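Local coordinates for protein 3'-5' exonuclease crn-4 (Caenorhabditis elegans, PDB 5DK5) that degrades RNA and DNA from the 3' end as a metal-dependent DEDDh exonuclease and takes part in apoptotic DNA degradation, at residues F18-F26 against K115-L126; T213-C221 against F262-C273. All coordinates share one frame; numbering follows the deposited sequence.

Contact 1 (F18-F26 against K115-L126). With IPA (isopropyl alcohol), chain L.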
loop_
_atom_site.group_PDB
_atom_site.type_symbol
_atom_site.label_atom_id
_atom_site.label_comp_id
_atom_site.label_asym_id
_atom_site.label_seq_id
_atom_site.Cartn_x
_atom_site.Cartn_y
_atom_site.Cartn_z
ATOM N N PHE B 18 3.785 -18.329 36.162
ATOM C CA PHE B 18 4.980 -18.088 35.355
ATOM C C PHE B 18 5.956 -17.184 36.101
ATOM O O PHE B 18 5.547 -16.221 36.746
ATOM C CB PHE B 18 4.606 -17.456 34.011
ATOM C CG PHE B 18 3.651 -18.281 33.198
ATOM C CD1 PHE B 18 4.120 -19.275 32.357
ATOM C CD2 PHE B 18 2.286 -18.063 33.274
ATOM C CE1 PHE B 18 3.245 -20.037 31.607
ATOM C CE2 PHE B 18 1.406 -18.822 32.525
ATOM C CZ PHE B 18 1.887 -19.810 31.692
ATOM N N ASP B 19 7.244 -17.501 36.013
ATOM C CA ASP B 19 8.279 -16.657 36.605
ATOM C C ASP B 19 8.628 -15.486 35.686
ATOM O O ASP B 19 9.213 -14.496 36.127
ATOM C CB ASP B 19 9.534 -17.479 36.906
ATOM C CG ASP B 19 9.463 -18.179 38.252
ATOM O OD1 ASP B 19 8.349 -18.549 38.680
ATOM O OD2 ASP B 19 10.526 -18.357 38.886
ATOM N N THR B 20 8.265 -15.608 34.412
ATOM C CA THR B 20 8.548 -14.573 33.422
ATOM C C THR B 20 7.341 -14.322 32.525
ATOM O O THR B 20 6.714 -15.260 32.032
ATOM C CB THR B 20 9.752 -14.953 32.537
ATOM O OG1 THR B 20 10.881 -15.257 33.362
ATOM C CG2 THR B 20 10.112 -13.813 31.589
ATOM N N LEU B 21 7.024 -13.046 32.325
ATOM C CA LEU B 21 5.972 -12.635 31.403
ATOM C C LEU B 21 6.526 -11.660 30.369
ATOM O O LEU B 21 7.107 -10.631 30.716
ATOM C CB LEU B 21 4.806 -11.996 32.158
ATOM C CG LEU B 21 4.035 -12.905 33.118
ATOM C CD1 LEU B 21 2.993 -12.101 33.875
ATOM C CD2 LEU B 21 3.382 -14.061 32.370
ATOM N N LEU B 22 6.338 -11.994 29.097
ATOM C CA LEU B 22 6.824 -11.169 27.999
ATOM C C LEU B 22 5.680 -10.365 27.400
ATOM O O LEU B 22 4.805 -10.917 26.742
ATOM C CB LEU B 22 7.474 -12.037 26.921
ATOM C CG LEU B 22 8.632 -12.929 27.375
ATOM C CD1 LEU B 22 9.152 -13.751 26.206
ATOM C CD2 LEU B 22 9.755 -12.104 27.992
ATOM N N ILE B 23 5.690 -9.059 27.631
ATOM C CA ILE B 23 4.662 -8.193 27.074
ATOM C C ILE B 23 4.953 -7.979 25.590
ATOM O O ILE B 23 5.915 -7.303 25.232
ATOM C CB ILE B 23 4.594 -6.840 27.805
ATOM C CG1 ILE B 23 4.169 -7.036 29.262
ATOM C CG2 ILE B 23 3.611 -5.899 27.114
ATOM C CD1 ILE B 23 5.309 -7.355 30.210
ATOM N N LEU B 24 4.114 -8.561 24.739
ATOM C CA LEU B 24 4.345 -8.574 23.297
ATOM C C LEU B 24 3.455 -7.573 22.566
ATOM O O LEU B 24 2.310 -7.345 22.958
ATOM C CB LEU B 24 4.110 -9.986 22.752
ATOM C CG LEU B 24 4.176 -10.184 21.238
ATOM C CD1 LEU B 24 4.746 -11.558 20.925
ATOM C CD2 LEU B 24 2.802 -10.035 20.600
ATOM N N ASP B 25 3.984 -6.988 21.493
ATOM C CA ASP B 25 3.232 -6.028 20.692
ATOM C C ASP B 25 3.674 -6.020 19.231
ATOM O O ASP B 25 4.858 -5.861 18.930
ATOM C CB ASP B 25 3.377 -4.621 21.264
ATOM C CG ASP B 25 2.571 -3.596 20.493
ATOM O OD1 ASP B 25 3.057 -3.104 19.454
ATOM O OD2 ASP B 25 1.445 -3.285 20.927
ATOM N N PHE B 26 2.706 -6.186 18.335
ATOM C CA PHE B 26 2.941 -6.076 16.901
ATOM C C PHE B 26 2.287 -4.816 16.349
ATOM O O PHE B 26 1.184 -4.448 16.751
ATOM C CB PHE B 26 2.396 -7.296 16.151
ATOM C CG PHE B 26 3.183 -8.557 16.365
ATOM C CD1 PHE B 26 4.539 -8.606 16.085
ATOM C CD2 PHE B 26 2.558 -9.708 16.817
ATOM C CE1 PHE B 26 5.256 -9.772 16.267
ATOM C CE2 PHE B 26 3.270 -10.875 17.002
ATOM C CZ PHE B 26 4.622 -10.908 16.727
ATOM N N LYS B 115 7.455 -22.233 30.519
ATOM C CA LYS B 115 7.709 -21.580 31.804
ATOM C C LYS B 115 7.658 -20.058 31.684
ATOM O O LYS B 115 8.019 -19.336 32.613
ATOM C CB LYS B 115 9.058 -22.026 32.367
ATOM C CG LYS B 115 9.058 -23.472 32.832
ATOM C CD LYS B 115 10.309 -23.812 33.619
ATOM C CE LYS B 115 10.283 -25.255 34.095
ATOM N NZ LYS B 115 11.514 -25.620 34.846
ATOM N N PHE B 116 7.210 -19.582 30.528
ATOM C CA PHE B 116 6.941 -18.165 30.327
ATOM C C PHE B 116 5.728 -18.031 29.415
ATOM O O PHE B 116 5.402 -18.958 28.673
ATOM C CB PHE B 116 8.155 -17.453 29.728
ATOM C CG PHE B 116 8.440 -17.835 28.304
ATOM C CD1 PHE B 116 9.198 -18.954 28.011
ATOM C CD2 PHE B 116 7.949 -17.071 27.258
ATOM C CE1 PHE B 116 9.461 -19.307 26.702
ATOM C CE2 PHE B 116 8.209 -17.418 25.947
ATOM C CZ PHE B 116 8.965 -18.538 25.668
ATOM N N ALA B 117 5.059 -16.885 29.480
ATOM C CA ALA B 117 3.880 -16.638 28.654
ATOM C C ALA B 117 3.856 -15.200 28.156
ATOM O O ALA B 117 4.345 -14.289 28.826
ATOM C CB ALA B 117 2.616 -16.945 29.436
ATOM N N PHE B 118 3.281 -15.006 26.973
ATOM C CA PHE B 118 3.171 -13.678 26.391
ATOM C C PHE B 118 1.919 -12.966 26.887
ATOM O O PHE B 118 0.881 -13.591 27.102
ATOM C CB PHE B 118 3.165 -13.760 24.862
ATOM C CG PHE B 118 4.485 -14.163 24.278
ATOM C CD1 PHE B 118 5.483 -13.225 24.081
ATOM C CD2 PHE B 118 4.733 -15.480 23.934
ATOM C CE1 PHE B 118 6.703 -13.593 23.549
ATOM C CE2 PHE B 118 5.951 -15.854 23.403
ATOM C CZ PHE B 118 6.937 -14.909 23.210
ATOM N N VAL B 119 2.037 -11.655 27.072
ATOM C CA VAL B 119 0.924 -10.817 27.495
ATOM C C VAL B 119 0.623 -9.781 26.418
ATOM O O VAL B 119 1.536 -9.148 25.884
ATOM C CB VAL B 119 1.228 -10.102 28.824
ATOM C CG1 VAL B 119 0.036 -9.267 29.274
ATOM C CG2 VAL B 119 1.611 -11.118 29.895
ATOM N N CYS B 120 -0.657 -9.620 26.101
ATOM C CA CYS B 120 -1.094 -8.649 25.106
ATOM C C CYS B 120 -2.323 -7.913 25.625
ATOM O O CYS B 120 -2.950 -8.348 26.592
ATOM C CB CYS B 120 -1.399 -9.338 23.773
ATOM S SG CYS B 120 -0.021 -10.298 23.099
ATOM N N ASP B 121 -2.663 -6.797 24.987
ATOM C CA ASP B 121 -3.813 -6.005 25.409
ATOM C C ASP B 121 -5.094 -6.477 24.722
ATOM O O ASP B 121 -6.181 -5.990 25.024
ATOM C CB ASP B 121 -3.572 -4.522 25.124
ATOM C CG ASP B 121 -3.504 -4.211 23.644
ATOM O OD1 ASP B 121 -3.127 -5.102 22.855
ATOM O OD2 ASP B 121 -3.825 -3.064 23.272
ATOM N N SER B 122 -4.961 -7.428 23.802
ATOM C CA SER B 122 -6.118 -8.011 23.130
ATOM C C SER B 122 -5.717 -9.294 22.412
ATOM O O SER B 122 -4.563 -9.714 22.469
ATOM C CB SER B 122 -6.732 -7.021 22.133
ATOM O OG SER B 122 -5.868 -6.797 21.032
ATOM N N ARG B 123 -6.680 -9.910 21.737
ATOM C CA ARG B 123 -6.428 -11.132 20.983
ATOM C C ARG B 123 -5.739 -10.825 19.661
ATOM O O ARG B 123 -5.117 -11.699 19.060
ATOM C CB ARG B 123 -7.738 -11.883 20.725
ATOM C CG ARG B 123 -8.780 -11.082 19.950
ATOM C CD ARG B 123 -10.015 -11.918 19.646
ATOM N NE ARG B 123 -10.664 -12.405 20.861
ATOM C CZ ARG B 123 -11.683 -13.260 20.879
ATOM N NH1 ARG B 123 -12.178 -13.738 19.745
ATOM N NH2 ARG B 123 -12.208 -13.643 22.035
ATOM N N GLN B 124 -5.847 -9.574 19.223
ATOM C CA GLN B 124 -5.406 -9.171 17.891
ATOM C C GLN B 124 -3.961 -9.556 17.577
ATOM O O GLN B 124 -3.679 -10.080 16.499
ATOM C CB GLN B 124 -5.572 -7.657 17.727
ATOM C CG GLN B 124 -7.000 -7.168 17.907
ATOM C CD GLN B 124 -7.956 -7.798 16.915
ATOM O OE1 GLN B 124 -7.604 -8.027 15.759
ATOM N NE2 GLN B 124 -9.169 -8.096 17.365
ATOM N N ASP B 125 -3.054 -9.300 18.513
ATOM C CA ASP B 125 -1.626 -9.497 18.271
ATOM C C ASP B 125 -1.276 -10.922 17.841
ATOM O O ASP B 125 -0.514 -11.116 16.895
ATOM C CB ASP B 125 -0.818 -9.136 19.521
ATOM C CG ASP B 125 -0.818 -7.645 19.807
ATOM O OD1 ASP B 125 -1.713 -7.177 20.542
ATOM O OD2 ASP B 125 0.080 -6.941 19.299
ATOM N N LEU B 126 -1.834 -11.914 18.529
ATOM C CA LEU B 126 -1.465 -13.306 18.284
ATOM C C LEU B 126 -2.509 -14.074 17.473
ATOM O O LEU B 126 -2.155 -14.833 16.571
ATOM C CB LEU B 126 -1.209 -14.019 19.614
ATOM C CG LEU B 126 0.021 -13.536 20.395
ATOM C CD1 LEU B 126 0.178 -14.333 21.677
ATOM C CD2 LEU B 126 1.299 -13.626 19.564
HETATM C C1 IPA L . -11.097 -8.163 24.457
HETATM C C2 IPA L . -10.111 -7.911 23.340
HETATM C C3 IPA L . -10.724 -6.987 22.310
HETATM O O2 IPA L . -9.795 -9.138 22.726
HETATM O O HOH W 1 -0.459 -6.308 22.586
#
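The backbone NH of F26 points almost straight at D125 OD2, with 2.9 Å between F26 N and D125 OD2 and an N-H...O angle of 175°. That carboxylate oxygen, met nearly along its C-O axis, carries on where the pairing of 20-26 with 116-120, neighbouring parallel central strands of the RNase H-like exonuclease fold, leaves off. Before it, the strands are laced by L22 N to A117 O, V119 N to L22 O (2.9 Å) and L24 N to V119 O (2.9 Å), while A117 N to T20 O is weak. L22 shares a face of the sheet with F116 and F118: its CD1 reaches F118 CE1 at 3.6 Å and also touches the F116 ring, and L24 CD1 rests against F118 CD1. With CG anti to its backbone N (chi1 175°), L24 sends CD2 toward C120 SG and D125 CB, filling the corner where the chain turns into helix 124-136. The small A117 leaves room for F18, and its CB sits over the centre of that ring, a CH-pi contact 3.7 Å from CB to the centroid. Further out, F145 meets F118 edge-to-face. D25, with E27 further along strand 20-28 and D194 from helix 191-207, binds magnesium. D125 is probably the second aspartate of the DEDDh set, and the nearly straight F26 N-H bond probably holds its carboxylate in one rotation, 4.2 Å (OD2 to OD2) from D25.

Contact 2 (T213-C221 against F262-C273). With ZN (zinc ion), chain I.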
loop_
_atom_site.group_PDB
_atom_site.type_symbol
_atom_site.label_atom_id
_atom_site.label_comp_id
_atom_site.label_asym_id
_atom_site.label_seq_id
_atom_site.Cartn_x
_atom_site.Cartn_y
_atom_site.Cartn_z
ATOM N N THR B 213 -3.046 -15.024 34.496
ATOM C CA THR B 213 -2.714 -16.336 33.949
ATOM C C THR B 213 -3.149 -16.417 32.488
ATOM O O THR B 213 -3.897 -15.564 32.013
ATOM C CB THR B 213 -3.401 -17.475 34.731
ATOM O OG1 THR B 213 -3.447 -17.151 36.125
ATOM C CG2 THR B 213 -2.661 -18.792 34.543
ATOM N N VAL B 214 -2.674 -17.438 31.780
ATOM C CA VAL B 214 -3.171 -17.749 30.442
ATOM C C VAL B 214 -4.690 -17.914 30.477
ATOM O O VAL B 214 -5.208 -18.781 31.182
ATOM C CB VAL B 214 -2.518 -19.036 29.883
ATOM C CG1 VAL B 214 -3.225 -19.515 28.613
ATOM C CG2 VAL B 214 -1.031 -18.810 29.619
ATOM N N ASN B 215 -5.394 -17.076 29.719
ATOM C CA ASN B 215 -6.854 -17.107 29.676
ATOM C C ASN B 215 -7.403 -17.312 28.264
ATOM O O ASN B 215 -8.616 -17.406 28.071
ATOM C CB ASN B 215 -7.425 -15.817 30.271
ATOM C CG ASN B 215 -6.836 -14.569 29.643
ATOM O OD1 ASN B 215 -6.096 -14.639 28.662
ATOM N ND2 ASN B 215 -7.171 -13.415 30.206
ATOM N N GLU B 216 -6.508 -17.378 27.281
ATOM C CA GLU B 216 -6.903 -17.634 25.899
ATOM C C GLU B 216 -5.966 -18.635 25.234
ATOM O O GLU B 216 -4.748 -18.583 25.416
ATOM C CB GLU B 216 -6.934 -16.329 25.096
ATOM C CG GLU B 216 -8.098 -15.415 25.462
ATOM C CD GLU B 216 -8.296 -14.279 24.473
ATOM O OE1 GLU B 216 -7.505 -14.172 23.512
ATOM O OE2 GLU B 216 -9.247 -13.491 24.657
ATOM N N LEU B 217 -6.558 -19.551 24.471
ATOM C CA LEU B 217 -5.819 -20.571 23.738
ATOM C C LEU B 217 -6.243 -20.562 22.274
ATOM O O LEU B 217 -7.370 -20.185 21.954
ATOM C CB LEU B 217 -6.062 -21.958 24.336
ATOM C CG LEU B 217 -5.930 -22.111 25.852
ATOM C CD1 LEU B 217 -6.541 -23.430 26.291
ATOM C CD2 LEU B 217 -4.477 -22.027 26.280
ATOM N N LEU B 218 -5.338 -20.978 21.394
ATOM C CA LEU B 218 -5.648 -21.114 19.976
ATOM C C LEU B 218 -5.805 -22.585 19.607
ATOM O O LEU B 218 -4.856 -23.366 19.705
ATOM C CB LEU B 218 -4.561 -20.463 19.120
ATOM C CG LEU B 218 -4.390 -18.947 19.262
ATOM C CD1 LEU B 218 -3.408 -18.436 18.215
ATOM C CD2 LEU B 218 -5.722 -18.212 19.150
ATOM N N THR B 219 -7.016 -22.950 19.190
ATOM C CA THR B 219 -7.342 -24.327 18.830
ATOM C C THR B 219 -7.719 -24.421 17.355
ATOM O O THR B 219 -7.986 -23.409 16.708
ATOM C CB THR B 219 -8.499 -24.872 19.683
ATOM O OG1 THR B 219 -9.670 -24.073 19.474
ATOM C CG2 THR B 219 -8.132 -24.856 21.161
ATOM N N CYS B 220 -7.758 -25.646 16.837
ATOM C CA CYS B 220 -7.931 -25.877 15.406
ATOM C C CYS B 220 -9.389 -25.920 14.956
ATOM O O CYS B 220 -9.670 -25.850 13.760
ATOM C CB CYS B 220 -7.255 -27.190 15.008
ATOM S SG CYS B 220 -7.908 -28.647 15.867
ATOM N N CYS B 221 -10.313 -26.043 15.904
ATOM C CA CYS B 221 -11.717 -26.248 15.562
ATOM C C CYS B 221 -12.669 -25.664 16.599
ATOM O O CYS B 221 -12.335 -25.550 17.779
ATOM C CB CYS B 221 -11.997 -27.743 15.388
ATOM S SG CYS B 221 -13.699 -28.141 14.932
ATOM N N PHE B 262 -6.236 -23.693 33.830
ATOM C CA PHE B 262 -4.996 -23.782 33.061
ATOM C C PHE B 262 -3.882 -24.498 33.819
ATOM O O PHE B 262 -3.595 -24.177 34.973
ATOM C CB PHE B 262 -4.509 -22.390 32.662
ATOM C CG PHE B 262 -3.164 -22.398 31.996
ATOM C CD1 PHE B 262 -3.036 -22.791 30.676
ATOM C CD2 PHE B 262 -2.025 -22.027 32.692
ATOM C CE1 PHE B 262 -1.801 -22.808 30.058
ATOM C CE2 PHE B 262 -0.787 -22.043 32.079
ATOM C CZ PHE B 262 -0.675 -22.433 30.762
ATOM N N ARG B 263 -3.258 -25.463 33.147
ATOM C CA ARG B 263 -2.094 -26.168 33.674
ATOM C C ARG B 263 -0.909 -25.940 32.744
ATOM O O ARG B 263 -1.080 -25.822 31.531
ATOM C CB ARG B 263 -2.379 -27.667 33.815
ATOM C CG ARG B 263 -3.687 -27.999 34.521
ATOM C CD ARG B 263 -3.750 -27.399 35.918
ATOM N NE ARG B 263 -5.069 -27.551 36.522
ATOM C CZ ARG B 263 -5.496 -26.858 37.573
ATOM N NH1 ARG B 263 -4.713 -25.950 38.140
ATOM N NH2 ARG B 263 -6.715 -27.067 38.055
ATOM N N LEU B 264 0.292 -25.878 33.310
ATOM C CA LEU B 264 1.496 -25.647 32.517
ATOM C C LEU B 264 1.753 -26.776 31.525
ATOM O O LEU B 264 2.365 -26.559 30.479
ATOM C CB LEU B 264 2.712 -25.475 33.428
ATOM C CG LEU B 264 3.039 -24.025 33.783
ATOM C CD1 LEU B 264 1.889 -23.376 34.528
ATOM C CD2 LEU B 264 4.324 -23.949 34.595
ATOM N N GLU B 265 1.279 -27.975 31.852
ATOM C CA GLU B 265 1.499 -29.140 31.002
ATOM C C GLU B 265 0.635 -29.098 29.745
ATOM O O GLU B 265 0.733 -29.978 28.889
ATOM C CB GLU B 265 1.222 -30.432 31.774
ATOM C CG GLU B 265 -0.201 -30.551 32.316
ATOM C CD GLU B 265 -0.507 -31.929 32.877
ATOM O OE1 GLU B 265 0.100 -32.916 32.410
ATOM O OE2 GLU B 265 -1.359 -32.024 33.786
ATOM N N MET B 266 -0.216 -28.083 29.639
ATOM C CA MET B 266 -1.029 -27.899 28.442
ATOM C C MET B 266 -0.165 -27.417 27.282
ATOM O O MET B 266 -0.533 -27.578 26.118
ATOM C CB MET B 266 -2.164 -26.909 28.703
ATOM C CG MET B 266 -3.269 -27.454 29.597
ATOM S SD MET B 266 -4.406 -26.189 30.204
ATOM C CE MET B 266 -4.481 -25.056 28.813
ATOM N N TYR B 267 0.981 -26.822 27.603
ATOM C CA TYR B 267 1.955 -26.449 26.586
ATOM C C TYR B 267 2.706 -27.711 26.146
ATOM O O TYR B 267 3.207 -28.418 27.018
ATOM C CB TYR B 267 2.937 -25.404 27.130
ATOM C CG TYR B 267 3.961 -24.937 26.115
ATOM C CD1 TYR B 267 5.059 -25.726 25.788
ATOM C CD2 TYR B 267 3.830 -23.709 25.483
ATOM C CE1 TYR B 267 5.987 -25.307 24.858
ATOM C CE2 TYR B 267 4.757 -23.279 24.553
ATOM C CZ TYR B 267 5.835 -24.083 24.246
ATOM O OH TYR B 267 6.766 -23.663 23.320
ATOM N N GLY B 268 2.805 -28.035 24.851
ATOM C CA GLY B 268 2.204 -27.335 23.723
ATOM C C GLY B 268 1.281 -28.284 22.978
ATOM O O GLY B 268 1.587 -28.741 21.877
ATOM N N VAL B 269 0.153 -28.598 23.606
ATOM C CA VAL B 269 -0.839 -29.506 23.043
ATOM C C VAL B 269 -2.133 -28.757 22.763
ATOM O O VAL B 269 -2.649 -28.048 23.627
ATOM C CB VAL B 269 -1.128 -30.682 23.995
ATOM C CG1 VAL B 269 -2.183 -31.606 23.403
ATOM C CG2 VAL B 269 0.153 -31.451 24.290
ATOM N N CYS B 270 -2.653 -28.913 21.550
ATOM C CA CYS B 270 -3.912 -28.281 21.183
ATOM C C CYS B 270 -5.020 -28.786 22.094
ATOM O O CYS B 270 -5.184 -29.991 22.279
ATOM C CB CYS B 270 -4.262 -28.558 19.721
ATOM S SG CYS B 270 -5.929 -28.025 19.278
ATOM N N ARG B 271 -5.773 -27.857 22.668
ATOM C CA ARG B 271 -6.812 -28.205 23.628
ATOM C C ARG B 271 -7.931 -29.015 22.978
ATOM O O ARG B 271 -8.566 -29.840 23.635
ATOM C CB ARG B 271 -7.385 -26.938 24.268
ATOM C CG ARG B 271 -7.730 -27.079 25.740
ATOM C CD ARG B 271 -6.501 -27.380 26.570
ATOM N NE ARG B 271 -6.638 -28.636 27.306
ATOM C CZ ARG B 271 -5.666 -29.527 27.490
ATOM N NH1 ARG B 271 -4.453 -29.334 26.984
ATOM N NH2 ARG B 271 -5.913 -30.629 28.185
ATOM N N TYR B 272 -8.168 -28.787 21.689
ATOM C CA TYR B 272 -9.267 -29.449 20.997
ATOM C C TYR B 272 -8.904 -30.867 20.554
ATOM O O TYR B 272 -9.460 -31.842 21.060
ATOM C CB TYR B 272 -9.707 -28.626 19.784
ATOM C CG TYR B 272 -11.010 -29.103 19.190
ATOM C CD1 TYR B 272 -11.035 -30.125 18.252
ATOM C CD2 TYR B 272 -12.217 -28.539 19.577
ATOM C CE1 TYR B 272 -12.225 -30.568 17.712
ATOM C CE2 TYR B 272 -13.411 -28.975 19.043
ATOM C CZ TYR B 272 -13.410 -29.990 18.111
ATOM O OH TYR B 272 -14.600 -30.425 17.576
ATOM N N CYS B 273 -7.970 -30.978 19.612
ATOM C CA CYS B 273 -7.636 -32.266 19.008
ATOM C C CYS B 273 -6.651 -33.071 19.853
ATOM O O CYS B 273 -6.379 -34.234 19.556
ATOM C CB CYS B 273 -7.059 -32.058 17.606
ATOM S SG CYS B 273 -5.456 -31.236 17.571
HETATM ZN ZN ZN I . -5.963 -28.922 17.175
HETATM O O HOH W 2 -4.729 -25.028 22.230
#
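T213 and V214 lead into strand 216-219 by packing on F262, at one end of a contact whose other end is a four-cysteine zinc site. T213 CG2 touches F262 CD2, and V214 stands over the ring face with CB 3.7 Å from its centroid, only 7° off the normal; a branched, compact valine covers the flat ring well. At chi1 174° the F262 ring swings away from its own backbone N and comes to lie beneath V214; were F262 cut back to alanine, V214 would probably lose the ring face it covers and the T213 methyl its contact with CD2. Further along, L217 CD1 meets M266 CE at 3.6 Å, the two side chains crossing at about a right angle, and also touches the aliphatic part of R271. A water bridges the backbones, donating to L218 O and accepting from R271 N. T219 turns its CG2 methyl to R271 CB, while its hydroxyl bonds to T255 of the neighbouring strand. C220 SG then binds zinc at 2.4 Å, joined by C270 and C273, a CxxC pair, and by C280. Weak N-H...S bonds from Y272 and C273 to C270 SG may slightly offset the negative charge of the C270 thiolate. Last comes C221, whose CB sits over the centre of the Y272 ring, 3.7 Å from the centroid, while its SG leans toward the phenol end, 3.6 Å from Y272 OH.

Contact 1 lies in the core of the exonuclease domain, its centre about 8 Å from the centre of the chain, whereas contact 2, its centre about 16 Å from that same point, is only partly buried. Both reach the same mixed sheet: strands 20-28 and 116-120 are neighbours in its middle, and strand 216-219 lies beyond 147-150, nearer one edge. Contact 1 is knit by backbone hydrogen bonds and leads to carboxylates around magnesium; contact 2 has no direct hydrogen bond across it and ties a loop to a strand through thiolates on zinc, ring faces and a water. They meet where F18 CZ lies 3.5 Å from F262 CE2, and V214 touches both F18 and A117, joining their apolar surfaces.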